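Local structure of serine-threonine phosphatase 2C (Toxoplasma gondii, 2I44) at residues T9-L14 with R39-P44; K206-G211 with Q226-R231; C172-V177 with M272-A277; E103-L108 with L145-V150. The protein probably removes phosphate groups from serine and threonine residues of other proteins, as a metal-dependent phosphatase of the PP2C family, and binds calcium ions. All coordinates share one frame; numbering follows the deposited sequence.

Contact 1. Residues T9-L14 with R39-P44; sequences TIHVPL and RFTLCP
Leu42 O takes the shortest bond here, 2.7 Å from Ile10 N, and the same oxygen meets the CA hydrogen of Thr9. Leu42 N answers with a bond to Ile10 O at 3.0 Å, so the two residues form one antiparallel hydrogen-bonded bridge. His11 ND1 gives a nearly straight bond (166°) to a lone pair of Phe40 O, 2.9 Å away, with the oxygen close to the imidazole plane. The other ring nitrogen, NE2, is tied weakly to Thr9 OG1. Beside the imidazole stands Thr41, whose OG1 is hydrogen-bonded to Lys72 O of helix 66-80. In the two-sheet sandwich of the PP2C fold, this one bridge lays 9-11 along strand 38-43, which on its other side pairs with strand 53-62; Leu14 pairs with Ile26 of the other sheet. With CG held between its backbone N and carbonyl carbon (chi1 55°), Phe40 aims CE1 and CZ at the backbone of His11 and Val12, and CZ comes 3.4 Å from Val12 C at the ring edge. A water above the centre of one ring face joins His11 O to Phe40 N. Leu14 CD2 meets Leu42 CD1 at 3.7 Å, crossing at about a right angle.

Contact 2. Residues K206-G211 with Q226-R231; sequences KPFIRG and QLQYSR
Gln226 and Gln228 flank Phe208, and with Ile209 they account for most of what the two segments bury between them. Gln228 runs out alongside the phenyl ring, its amide plane turned just 6° from the ring plane. The closest approach is made by CG, 3.3 Å from Phe208 CE1. Farther along, Gln228 NE2, still on this side of the ring, donates to Lys206 O at 2.9 Å. That bond uses an N-H in the amide plane but arrives 30° out of the carbonyl plane, and it fixes how the amide is turned. Lys206 O also sits over one face of the Phe208 ring, offset toward its rim. Gln226 crosses Phe208 at about a right angle, bringing its CB to 3.8 Å from Phe208 CD1, while its amide end lies at the edge of the Arg210 guanidinium. Ile209 pairs with Leu227 in a single antiparallel bridge: Ile209 N donates to Leu227 O at 2.8 Å, almost in line with the carbonyl, and the return bond is weak. A water joins Pro207 O to Gln228 O. These segments probably belong to the flap that borders the active site in PP2C phosphatases. Strand 208-210 pairs on its other side with strand 196-198, helix 184-192 packs on Ile209 and receives Ser230 and Arg231 at Glu186, and Leu227 and Tyr229 lean on strand 137-146.

Contact 3. Residues C172-V177 with M272-A277; sequences CEFLTV and MSAAQA
Phe174 turns CG away from its own carbonyl carbon and beside the backbone N (chi1 -77°), and chi2 of -58° tilts the ring so that one face meets Ala274. The methyl of Ala274 then stands over the middle of the ring: CB is 3.8 Å from the centroid and 10° off the ring normal, a well-centred CH-pi contact. CZ, at the far end of the ring, also comes within 3.7 Å of Ala274 N. Two residues earlier, Cys172, with SG likewise beside its backbone N, meets the next residue of the helix with its CB, 3.6 Å from Ala275 CA and 4.0 Å from Ala275 CB, while SG stays a little farther off. Ser273 is the N-cap of helix 274-286, and it makes a capping box with Gln276: Ser273 OG accepts from Gln276 N at 3.1 Å, and Gln276 OE1 accepts from Ser273 N at 2.9 Å on a carbonyl lone pair. This reciprocal pair holds the backbone that carries Ala274. In the PP2C sandwich, strand 169-174 is an edge strand of its sheet, and the helix packs its first turn on that border, with Ala274 also on Ala161 of strand 159-166. The Phe174 ring has further partners in Trp269, which it meets edge-to-face, and Arg159, a cation-pi neighbour.

Contact 4. Residues E103-L108 with L145-V150; sequences EKLPQL and LAKGFV
Pro106 and Leu105 of helix 98-130 close on Phe149 from two directions. The first interaction is a CH-pi contact: Pro106 CG stands 4.1 Å from the centroid of the Phe149 ring, 19° off its normal, over one face and displaced toward the rim, with CE1 as its nearest ring atom. The second kind is simple apolar packing. Leu105 CD2 touches Phe149 CD2 at 3.6 Å, coming in obliquely to the ring, and the same methyl lies 4.0 Å from Lys147 CB. One branch of a single leucine therefore reaches both the ring and the bend next to it. Its CG is anti to the backbone N (chi1 -169°), which sends the branch out from the helix to the hairpin. The backbone bonds stay on their own sides. Ala146 and Phe149 exchange N-H to carbonyl bonds across a type I' turn, Phe149 N giving to Ala146 O at 2.9 Å, and this two-residue turn joins strands 137-146 and 149-155 as a beta hairpin. Lys147 and Gly148 both take the positive phi of a type I' turn. On the helix, Pro106 N has no hydrogen to give, and the chain is kinked where the bonds of 106 and 107 to the preceding turn are missing. Because no hydrogen bond crosses between helix and hairpin, what joins them is the fit of leucine, proline and phenylalanine surfaces, largely buried.

How the contacts relate
Contact 2 lies nearest the metals: the Tyr229 side chain is about 6 Å from a bound calcium and from the side chain of its ligand Asp60. The Phe40 side chain of contact 1 is about 12 Å from a calcium, and that of Phe174 in contact 3 about 14 Å, though about 9 Å from the side chain of the calcium ligand Asp266. Contact 4 is away from these sites, its centre 33 Å from that of contact 2, across the centre of the chain. Contacts 1 and 4 reach the same sheet, with nearest atoms about 7 Å apart. Along the sequence, contact 2 falls entirely between the two segments of contact 3.

Contact 1. Residues T9-L14 with R39-P44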
loop_
_atom_site.group_PDB
_atom_site.type_symbol
_atom_site.label_atom_id
_atom_site.label_comp_id
_atom_site.label_asym_id
_atom_site.label_seq_id
_atom_site.Cartn_x
_atom_site.Cartn_y
_atom_site.Cartn_z
ATOM N N THR A 9 7.888 13.086 7.966
ATOM C CA THR A 9 7.752 11.898 7.140
ATOM C C THR A 9 8.904 11.791 6.150
ATOM O O THR A 9 9.542 12.789 5.807
ATOM C CB THR A 9 6.412 11.898 6.347
ATOM O OG1 THR A 9 6.272 13.130 5.628
ATOM C CG2 THR A 9 5.230 11.727 7.287
ATOM N N ILE A 10 9.172 10.573 5.697
ATOM C CA ILE A 10 10.238 10.341 4.739
ATOM C C ILE A 10 9.645 9.902 3.403
ATOM O O ILE A 10 8.715 9.093 3.363
ATOM C CB ILE A 10 11.222 9.281 5.275
ATOM C CG1 ILE A 10 11.895 9.827 6.541
ATOM C CG2 ILE A 10 12.267 8.941 4.213
ATOM C CD1 ILE A 10 12.693 8.813 7.328
ATOM N N HIS A 11 10.180 10.445 2.313
ATOM C CA HIS A 11 9.691 10.120 0.977
ATOM C C HIS A 11 10.822 9.882 -0.021
ATOM O O HIS A 11 10.608 9.913 -1.232
ATOM C CB HIS A 11 8.795 11.243 0.462
ATOM C CG HIS A 11 7.635 11.553 1.356
ATOM N ND1 HIS A 11 6.555 10.709 1.496
ATOM C CD2 HIS A 11 7.387 12.618 2.154
ATOM C CE1 HIS A 11 5.691 11.243 2.340
ATOM N NE2 HIS A 11 6.171 12.401 2.753
ATOM N N VAL A 12 12.022 9.636 0.487
ATOM C CA VAL A 12 13.178 9.390 -0.368
ATOM C C VAL A 12 13.800 8.073 0.045
ATOM O O VAL A 12 13.543 7.593 1.144
ATOM C CB VAL A 12 14.253 10.500 -0.213
ATOM C CG1 VAL A 12 13.725 11.818 -0.735
ATOM C CG2 VAL A 12 14.665 10.630 1.259
ATOM N N PRO A 13 14.618 7.467 -0.833
ATOM C CA PRO A 13 15.268 6.193 -0.510
ATOM C C PRO A 13 15.909 6.275 0.873
ATOM O O PRO A 13 16.543 7.271 1.215
ATOM C CB PRO A 13 16.297 6.041 -1.625
ATOM C CG PRO A 13 15.584 6.648 -2.795
ATOM C CD PRO A 13 14.963 7.900 -2.201
ATOM N N LEU A 14 15.732 5.225 1.664
ATOM C CA LEU A 14 16.262 5.185 3.018
ATOM C C LEU A 14 17.177 3.986 3.253
ATOM O O LEU A 14 16.717 2.850 3.303
ATOM C CB LEU A 14 15.098 5.129 4.016
ATOM C CG LEU A 14 15.365 4.990 5.522
ATOM C CD1 LEU A 14 15.917 6.292 6.082
ATOM C CD2 LEU A 14 14.068 4.627 6.236
ATOM N N ARG A 39 5.506 5.631 -5.358
ATOM C CA ARG A 39 5.762 6.601 -4.303
ATOM C C ARG A 39 5.701 5.877 -2.957
ATOM O O ARG A 39 5.272 4.725 -2.883
ATOM C CB ARG A 39 4.735 7.737 -4.359
ATOM C CG ARG A 39 4.893 8.653 -5.576
ATOM C CD ARG A 39 6.216 9.420 -5.526
ATOM N NE ARG A 39 6.326 10.409 -6.600
ATOM C CZ ARG A 39 6.572 10.126 -7.879
ATOM N NH1 ARG A 39 6.746 8.870 -8.274
ATOM N NH2 ARG A 39 6.631 11.105 -8.772
ATOM N N PHE A 40 6.134 6.541 -1.894
ATOM C CA PHE A 40 6.115 5.914 -0.581
ATOM C C PHE A 40 6.221 6.940 0.537
ATOM O O PHE A 40 6.645 8.080 0.325
ATOM C CB PHE A 40 7.250 4.895 -0.478
ATOM C CG PHE A 40 8.608 5.462 -0.782
ATOM C CD1 PHE A 40 9.277 6.243 0.154
ATOM C CD2 PHE A 40 9.227 5.204 -2.000
ATOM C CE1 PHE A 40 10.540 6.755 -0.114
ATOM C CE2 PHE A 40 10.495 5.715 -2.278
ATOM C CZ PHE A 40 11.151 6.491 -1.332
ATOM N N THR A 41 5.852 6.512 1.736
ATOM C CA THR A 41 5.856 7.388 2.888
ATOM C C THR A 41 6.192 6.597 4.139
ATOM O O THR A 41 5.659 5.514 4.357
ATOM C CB THR A 41 4.467 8.046 3.056
ATOM O OG1 THR A 41 4.187 8.864 1.910
ATOM C CG2 THR A 41 4.410 8.890 4.331
ATOM N N LEU A 42 7.097 7.133 4.947
ATOM C CA LEU A 42 7.476 6.488 6.190
ATOM C C LEU A 42 7.532 7.534 7.296
ATOM O O LEU A 42 8.273 8.511 7.197
ATOM C CB LEU A 42 8.840 5.792 6.048
ATOM C CG LEU A 42 9.267 4.864 7.197
ATOM C CD1 LEU A 42 10.428 3.995 6.760
ATOM C CD2 LEU A 42 9.647 5.674 8.414
ATOM N N CYS A 43 6.731 7.336 8.338
ATOM C CA CYS A 43 6.714 8.250 9.479
ATOM C C CYS A 43 7.267 7.489 10.690
ATOM O O CYS A 43 6.538 6.769 11.365
ATOM C CB CYS A 43 5.286 8.722 9.754
ATOM S SG CYS A 43 5.169 10.044 10.987
ATOM N N PRO A 44 8.570 7.647 10.978
ATOM C CA PRO A 44 9.237 6.971 12.099
ATOM C C PRO A 44 8.627 7.168 13.489
ATOM O O PRO A 44 8.590 6.235 14.293
ATOM C CB PRO A 44 10.676 7.476 11.997
ATOM C CG PRO A 44 10.508 8.838 11.430
ATOM C CD PRO A 44 9.472 8.630 10.353
HETATM O O HOH W 1 7.970 8.786 -2.601
#

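Contact 2. Residues K206-G211 with Q226-R231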
loop_
_atom_site.group_PDB
_atom_site.type_symbol
_atom_site.label_atom_id
_atom_site.label_comp_id
_atom_site.label_asym_id
_atom_site.label_seq_id
_atom_site.Cartn_x
_atom_site.Cartn_y
_atom_site.Cartn_z
ATOM N N LYS A 206 -6.219 -11.041 -16.940
ATOM C CA LYS A 206 -6.045 -9.720 -16.339
ATOM C C LYS A 206 -7.117 -8.747 -16.818
ATOM O O LYS A 206 -6.825 -7.781 -17.524
ATOM C CB LYS A 206 -4.660 -9.149 -16.660
ATOM C CG LYS A 206 -3.498 -9.924 -16.061
ATOM C CD LYS A 206 -2.203 -9.122 -16.165
ATOM C CE LYS A 206 -0.981 -9.967 -15.835
ATOM N NZ LYS A 206 -0.841 -11.083 -16.812
ATOM N N PRO A 207 -8.381 -9.000 -16.443
ATOM C CA PRO A 207 -9.491 -8.131 -16.844
ATOM C C PRO A 207 -9.349 -6.690 -16.340
ATOM O O PRO A 207 -8.603 -6.407 -15.394
ATOM C CB PRO A 207 -10.712 -8.846 -16.268
ATOM C CG PRO A 207 -10.146 -9.541 -15.051
ATOM C CD PRO A 207 -8.855 -10.094 -15.579
ATOM N N PHE A 208 -10.078 -5.788 -16.988
ATOM C CA PHE A 208 -10.047 -4.365 -16.662
ATOM C C PHE A 208 -11.392 -3.875 -16.151
ATOM O O PHE A 208 -12.429 -4.437 -16.500
ATOM C CB PHE A 208 -9.731 -3.538 -17.916
ATOM C CG PHE A 208 -8.391 -3.828 -18.538
ATOM C CD1 PHE A 208 -7.269 -3.083 -18.181
ATOM C CD2 PHE A 208 -8.255 -4.828 -19.500
ATOM C CE1 PHE A 208 -6.028 -3.330 -18.776
ATOM C CE2 PHE A 208 -7.022 -5.082 -20.098
ATOM C CZ PHE A 208 -5.906 -4.332 -19.735
ATOM N N ILE A 209 -11.368 -2.840 -15.313
ATOM C CA ILE A 209 -12.601 -2.222 -14.858
ATOM C C ILE A 209 -12.748 -1.091 -15.864
ATOM O O ILE A 209 -11.821 -0.309 -16.067
ATOM C CB ILE A 209 -12.520 -1.627 -13.419
ATOM C CG1 ILE A 209 -13.757 -0.740 -13.172
ATOM C CG2 ILE A 209 -11.229 -0.841 -13.222
ATOM C CD1 ILE A 209 -13.974 -0.312 -11.701
ATOM N N ARG A 210 -13.898 -1.017 -16.514
ATOM C CA ARG A 210 -14.136 0.009 -17.515
ATOM C C ARG A 210 -15.366 0.838 -17.175
ATOM O O ARG A 210 -16.413 0.290 -16.831
ATOM C CB ARG A 210 -14.306 -0.652 -18.883
ATOM C CG ARG A 210 -14.682 0.302 -19.992
ATOM C CD ARG A 210 -14.837 -0.425 -21.316
ATOM N NE ARG A 210 -13.575 -0.972 -21.810
ATOM C CZ ARG A 210 -13.444 -1.617 -22.965
ATOM N NH1 ARG A 210 -14.500 -1.798 -23.745
ATOM N NH2 ARG A 210 -12.258 -2.080 -23.342
ATOM N N GLY A 211 -15.235 2.157 -17.277
ATOM C CA GLY A 211 -16.352 3.044 -16.980
ATOM C C GLY A 211 -17.510 2.908 -17.955
ATOM O O GLY A 211 -17.345 2.404 -19.068
ATOM N N GLN A 226 -8.633 2.572 -18.296
ATOM C CA GLN A 226 -9.049 1.367 -17.585
ATOM C C GLN A 226 -7.995 0.983 -16.549
ATOM O O GLN A 226 -6.847 1.398 -16.637
ATOM C CB GLN A 226 -9.193 0.207 -18.564
ATOM C CG GLN A 226 -10.239 0.401 -19.635
ATOM C CD GLN A 226 -10.022 -0.521 -20.823
ATOM O OE1 GLN A 226 -9.038 -0.383 -21.563
ATOM N NE2 GLN A 226 -10.936 -1.467 -21.012
ATOM N N LEU A 227 -8.393 0.177 -15.574
ATOM C CA LEU A 227 -7.476 -0.270 -14.535
ATOM C C LEU A 227 -7.633 -1.768 -14.348
ATOM O O LEU A 227 -8.692 -2.332 -14.627
ATOM C CB LEU A 227 -7.773 0.446 -13.214
ATOM C CG LEU A 227 -7.666 1.972 -13.227
ATOM C CD1 LEU A 227 -8.000 2.518 -11.850
ATOM C CD2 LEU A 227 -6.251 2.377 -13.631
ATOM N N GLN A 228 -6.576 -2.419 -13.882
ATOM C CA GLN A 228 -6.642 -3.851 -13.658
ATOM C C GLN A 228 -6.839 -4.214 -12.190
ATOM O O GLN A 228 -6.672 -5.360 -11.794
ATOM C CB GLN A 228 -5.413 -4.531 -14.261
ATOM C CG GLN A 228 -5.489 -4.547 -15.777
ATOM C CD GLN A 228 -4.244 -5.099 -16.438
ATOM O OE1 GLN A 228 -3.136 -4.611 -16.210
ATOM N NE2 GLN A 228 -4.422 -6.119 -17.270
ATOM N N TYR A 229 -7.183 -3.214 -11.385
ATOM C CA TYR A 229 -7.502 -3.429 -9.980
ATOM C C TYR A 229 -8.787 -2.639 -9.720
ATOM O O TYR A 229 -9.017 -1.588 -10.330
ATOM C CB TYR A 229 -6.349 -3.023 -9.046
ATOM C CG TYR A 229 -5.671 -1.709 -9.325
ATOM C CD1 TYR A 229 -6.098 -0.537 -8.706
ATOM C CD2 TYR A 229 -4.569 -1.640 -10.175
ATOM C CE1 TYR A 229 -5.436 0.673 -8.924
ATOM C CE2 TYR A 229 -3.906 -0.438 -10.399
ATOM C CZ TYR A 229 -4.345 0.712 -9.769
ATOM O OH TYR A 229 -3.694 1.902 -9.967
ATOM N N SER A 230 -9.622 -3.154 -8.826
ATOM C CA SER A 230 -10.927 -2.557 -8.539
ATOM C C SER A 230 -11.086 -1.575 -7.373
ATOM O O SER A 230 -12.196 -1.096 -7.109
ATOM C CB SER A 230 -11.939 -3.688 -8.389
ATOM O OG SER A 230 -11.360 -4.747 -7.660
ATOM N N ARG A 231 -9.999 -1.300 -6.661
ATOM C CA ARG A 231 -10.032 -0.351 -5.552
ATOM C C ARG A 231 -8.760 0.474 -5.638
ATOM O O ARG A 231 -7.697 -0.052 -5.969
ATOM C CB ARG A 231 -10.124 -1.081 -4.204
ATOM C CG ARG A 231 -11.336 -1.996 -4.099
ATOM C CD ARG A 231 -11.651 -2.359 -2.661
ATOM N NE ARG A 231 -12.602 -3.463 -2.570
ATOM C CZ ARG A 231 -13.079 -3.945 -1.427
ATOM N NH1 ARG A 231 -12.697 -3.409 -0.271
ATOM N NH2 ARG A 231 -13.918 -4.978 -1.438
HETATM O O HOH W 2 -7.048 -7.552 -13.554
#

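Contact 3. Residues C172-V177 with M272-A277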
loop_
_atom_site.group_PDB
_atom_site.type_symbol
_atom_site.label_atom_id
_atom_site.label_comp_id
_atom_site.label_asym_id
_atom_site.label_seq_id
_atom_site.Cartn_x
_atom_site.Cartn_y
_atom_site.Cartn_z
ATOM N N CYS A 172 5.981 -17.468 5.877
ATOM C CA CYS A 172 5.869 -16.310 4.996
ATOM C C CYS A 172 4.527 -16.240 4.294
ATOM O O CYS A 172 4.125 -17.186 3.620
ATOM C CB CYS A 172 6.986 -16.367 3.956
ATOM S SG CYS A 172 8.615 -16.467 4.703
ATOM N N GLU A 173 3.848 -15.106 4.430
ATOM C CA GLU A 173 2.540 -14.943 3.814
ATOM C C GLU A 173 2.269 -13.482 3.462
ATOM O O GLU A 173 2.944 -12.579 3.953
ATOM C CB GLU A 173 1.454 -15.415 4.783
ATOM C CG GLU A 173 1.253 -14.468 5.971
ATOM C CD GLU A 173 0.017 -14.800 6.802
ATOM O OE1 GLU A 173 -1.019 -15.155 6.197
ATOM O OE2 GLU A 173 0.071 -14.689 8.051
ATOM N N PHE A 174 1.279 -13.264 2.604
ATOM C CA PHE A 174 0.871 -11.913 2.239
ATOM C C PHE A 174 -0.255 -11.577 3.211
ATOM O O PHE A 174 -1.066 -12.442 3.529
ATOM C CB PHE A 174 0.331 -11.870 0.805
ATOM C CG PHE A 174 1.394 -11.907 -0.242
ATOM C CD1 PHE A 174 2.395 -10.935 -0.272
ATOM C CD2 PHE A 174 1.392 -12.898 -1.218
ATOM C CE1 PHE A 174 3.373 -10.950 -1.258
ATOM C CE2 PHE A 174 2.361 -12.920 -2.203
ATOM C CZ PHE A 174 3.354 -11.942 -2.223
ATOM N N LEU A 175 -0.297 -10.341 3.698
ATOM C CA LEU A 175 -1.357 -9.941 4.617
ATOM C C LEU A 175 -2.491 -9.276 3.841
ATOM O O LEU A 175 -3.515 -8.905 4.407
ATOM C CB LEU A 175 -0.817 -8.966 5.667
ATOM C CG LEU A 175 0.272 -9.517 6.591
ATOM C CD1 LEU A 175 0.781 -8.413 7.520
ATOM C CD2 LEU A 175 -0.283 -10.683 7.395
ATOM N N THR A 176 -2.298 -9.127 2.537
ATOM C CA THR A 176 -3.303 -8.492 1.694
ATOM C C THR A 176 -3.583 -9.300 0.439
ATOM O O THR A 176 -2.687 -9.920 -0.128
ATOM C CB THR A 176 -2.844 -7.078 1.247
ATOM O OG1 THR A 176 -1.620 -7.190 0.505
ATOM C CG2 THR A 176 -2.620 -6.181 2.449
ATOM N N VAL A 177 -4.838 -9.278 0.011
ATOM C CA VAL A 177 -5.268 -9.966 -1.197
ATOM C C VAL A 177 -5.656 -8.878 -2.211
ATOM O O VAL A 177 -6.421 -7.974 -1.887
ATOM C CB VAL A 177 -6.483 -10.871 -0.907
ATOM C CG1 VAL A 177 -7.023 -11.449 -2.208
ATOM C CG2 VAL A 177 -6.065 -12.001 0.054
HETATM N N MSE A 272 8.556 -11.993 -7.644
HETATM C CA MSE A 272 8.881 -12.748 -6.431
HETATM C C MSE A 272 7.693 -13.152 -5.543
HETATM O O MSE A 272 6.737 -12.400 -5.395
HETATM C CB MSE A 272 9.861 -11.931 -5.585
HETATM C CG MSE A 272 11.156 -11.553 -6.288
HETATM SE SE MSE A 272 12.229 -13.120 -6.662
HETATM C CE MSE A 272 13.017 -12.563 -8.344
ATOM N N SER A 273 7.775 -14.342 -4.948
ATOM C CA SER A 273 6.735 -14.836 -4.030
ATOM C C SER A 273 7.038 -14.258 -2.644
ATOM O O SER A 273 8.129 -13.745 -2.417
ATOM C CB SER A 273 6.780 -16.358 -3.917
ATOM O OG SER A 273 7.826 -16.752 -3.043
ATOM N N ALA A 274 6.087 -14.358 -1.721
ATOM C CA ALA A 274 6.287 -13.827 -0.372
ATOM C C ALA A 274 7.515 -14.456 0.291
ATOM O O ALA A 274 8.368 -13.751 0.837
ATOM C CB ALA A 274 5.036 -14.069 0.483
ATOM N N ALA A 275 7.607 -15.782 0.229
ATOM C CA ALA A 275 8.740 -16.495 0.819
ATOM C C ALA A 275 10.069 -16.065 0.193
ATOM O O ALA A 275 11.062 -15.888 0.899
ATOM C CB ALA A 275 8.548 -18.006 0.672
ATOM N N GLN A 276 10.095 -15.888 -1.125
ATOM C CA GLN A 276 11.327 -15.466 -1.793
ATOM C C GLN A 276 11.764 -14.081 -1.331
ATOM O O GLN A 276 12.952 -13.833 -1.108
ATOM C CB GLN A 276 11.144 -15.453 -3.312
ATOM C CG GLN A 276 11.004 -16.833 -3.940
ATOM C CD GLN A 276 10.801 -16.758 -5.440
ATOM O OE1 GLN A 276 9.865 -16.123 -5.912
ATOM N NE2 GLN A 276 11.679 -17.405 -6.197
ATOM N N ALA A 277 10.807 -13.173 -1.190
ATOM C CA ALA A 277 11.134 -11.821 -0.758
ATOM C C ALA A 277 11.678 -11.822 0.669
ATOM O O ALA A 277 12.699 -11.203 0.953
ATOM C CB ALA A 277 9.898 -10.925 -0.851
#

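Contact 4. Residues E103-L108 with L145-V150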
loop_
_atom_site.group_PDB
_atom_site.type_symbol
_atom_site.label_atom_id
_atom_site.label_comp_id
_atom_site.label_asym_id
_atom_site.label_seq_id
_atom_site.Cartn_x
_atom_site.Cartn_y
_atom_site.Cartn_z
ATOM N N GLU A 103 -7.383 -4.570 24.239
ATOM C CA GLU A 103 -8.675 -5.090 23.836
ATOM C C GLU A 103 -9.452 -4.110 22.972
ATOM O O GLU A 103 -10.225 -4.516 22.108
ATOM C CB GLU A 103 -9.496 -5.456 25.069
ATOM C CG GLU A 103 -10.880 -5.979 24.749
ATOM C CD GLU A 103 -11.521 -6.673 25.934
ATOM O OE1 GLU A 103 -11.540 -6.075 27.035
ATOM O OE2 GLU A 103 -12.005 -7.815 25.766
ATOM N N LYS A 104 -9.239 -2.818 23.195
ATOM C CA LYS A 104 -9.961 -1.801 22.438
ATOM C C LYS A 104 -9.135 -1.164 21.318
ATOM O O LYS A 104 -9.684 -0.708 20.315
ATOM C CB LYS A 104 -10.460 -0.713 23.395
ATOM C CG LYS A 104 -11.248 -1.278 24.579
ATOM C CD LYS A 104 -11.724 -0.193 25.538
ATOM C CE LYS A 104 -12.859 0.621 24.941
ATOM N NZ LYS A 104 -13.309 1.706 25.864
ATOM N N LEU A 105 -7.818 -1.154 21.490
ATOM C CA LEU A 105 -6.905 -0.556 20.519
ATOM C C LEU A 105 -7.082 -1.060 19.085
ATOM O O LEU A 105 -7.051 -0.267 18.148
ATOM C CB LEU A 105 -5.453 -0.756 20.974
ATOM C CG LEU A 105 -4.354 0.023 20.236
ATOM C CD1 LEU A 105 -4.661 1.512 20.266
ATOM C CD2 LEU A 105 -3.006 -0.241 20.882
ATOM N N PRO A 106 -7.267 -2.380 18.893
ATOM C CA PRO A 106 -7.441 -2.919 17.539
ATOM C C PRO A 106 -8.580 -2.299 16.738
ATOM O O PRO A 106 -8.382 -1.903 15.589
ATOM C CB PRO A 106 -7.646 -4.411 17.786
ATOM C CG PRO A 106 -6.776 -4.653 18.979
ATOM C CD PRO A 106 -7.130 -3.477 19.868
ATOM N N GLN A 107 -9.769 -2.208 17.328
ATOM C CA GLN A 107 -10.891 -1.624 16.606
ATOM C C GLN A 107 -10.731 -0.122 16.395
ATOM O O GLN A 107 -11.242 0.428 15.417
ATOM C CB GLN A 107 -12.220 -1.914 17.314
ATOM C CG GLN A 107 -12.733 -3.341 17.109
ATOM C CD GLN A 107 -12.597 -3.818 15.658
ATOM O OE1 GLN A 107 -11.781 -4.699 15.352
ATOM N NE2 GLN A 107 -13.391 -3.230 14.760
ATOM N N LEU A 108 -10.035 0.548 17.310
ATOM C CA LEU A 108 -9.811 1.978 17.165
ATOM C C LEU A 108 -8.853 2.198 15.995
ATOM O O LEU A 108 -9.022 3.125 15.203
ATOM C CB LEU A 108 -9.224 2.565 18.449
ATOM C CG LEU A 108 -10.175 2.700 19.647
ATOM C CD1 LEU A 108 -9.406 3.214 20.855
ATOM C CD2 LEU A 108 -11.318 3.656 19.295
ATOM N N LEU A 145 1.907 0.995 12.833
ATOM C CA LEU A 145 2.461 0.327 14.001
ATOM C C LEU A 145 2.114 1.169 15.224
ATOM O O LEU A 145 2.382 2.368 15.247
ATOM C CB LEU A 145 3.983 0.208 13.883
ATOM C CG LEU A 145 4.703 -0.283 15.145
ATOM C CD1 LEU A 145 4.352 -1.740 15.402
ATOM C CD2 LEU A 145 6.209 -0.124 14.979
ATOM N N ALA A 146 1.511 0.544 16.232
ATOM C CA ALA A 146 1.138 1.249 17.455
ATOM C C ALA A 146 1.026 0.271 18.619
ATOM O O ALA A 146 0.186 -0.634 18.608
ATOM C CB ALA A 146 -0.186 1.978 17.261
ATOM N N LYS A 147 1.889 0.464 19.614
ATOM C CA LYS A 147 1.926 -0.359 20.819
ATOM C C LYS A 147 1.745 -1.855 20.557
ATOM O O LYS A 147 0.805 -2.475 21.056
ATOM C CB LYS A 147 0.860 0.118 21.813
ATOM C CG LYS A 147 1.052 -0.409 23.233
ATOM C CD LYS A 147 -0.113 -0.033 24.141
ATOM C CE LYS A 147 0.097 -0.566 25.556
ATOM N NZ LYS A 147 -1.084 -0.334 26.443
ATOM N N GLY A 148 2.640 -2.429 19.762
ATOM C CA GLY A 148 2.568 -3.853 19.484
ATOM C C GLY A 148 1.552 -4.318 18.459
ATOM O O GLY A 148 1.453 -5.514 18.195
ATOM N N PHE A 149 0.797 -3.391 17.881
ATOM C CA PHE A 149 -0.195 -3.751 16.877
ATOM C C PHE A 149 0.130 -3.110 15.540
ATOM O O PHE A 149 0.649 -1.994 15.482
ATOM C CB PHE A 149 -1.590 -3.295 17.305
ATOM C CG PHE A 149 -2.180 -4.105 18.421
ATOM C CD1 PHE A 149 -2.648 -5.394 18.189
ATOM C CD2 PHE A 149 -2.252 -3.586 19.711
ATOM C CE1 PHE A 149 -3.179 -6.158 19.227
ATOM C CE2 PHE A 149 -2.781 -4.338 20.760
ATOM C CZ PHE A 149 -3.245 -5.630 20.519
ATOM N N VAL A 150 -0.166 -3.830 14.465
ATOM C CA VAL A 150 0.051 -3.310 13.131
ATOM C C VAL A 150 -1.280 -3.368 12.405
ATOM O O VAL A 150 -1.836 -4.447 12.190
ATOM C CB VAL A 150 1.095 -4.123 12.347
ATOM C CG1 VAL A 150 1.214 -3.581 10.925
ATOM C CG2 VAL A 150 2.434 -4.032 13.043
#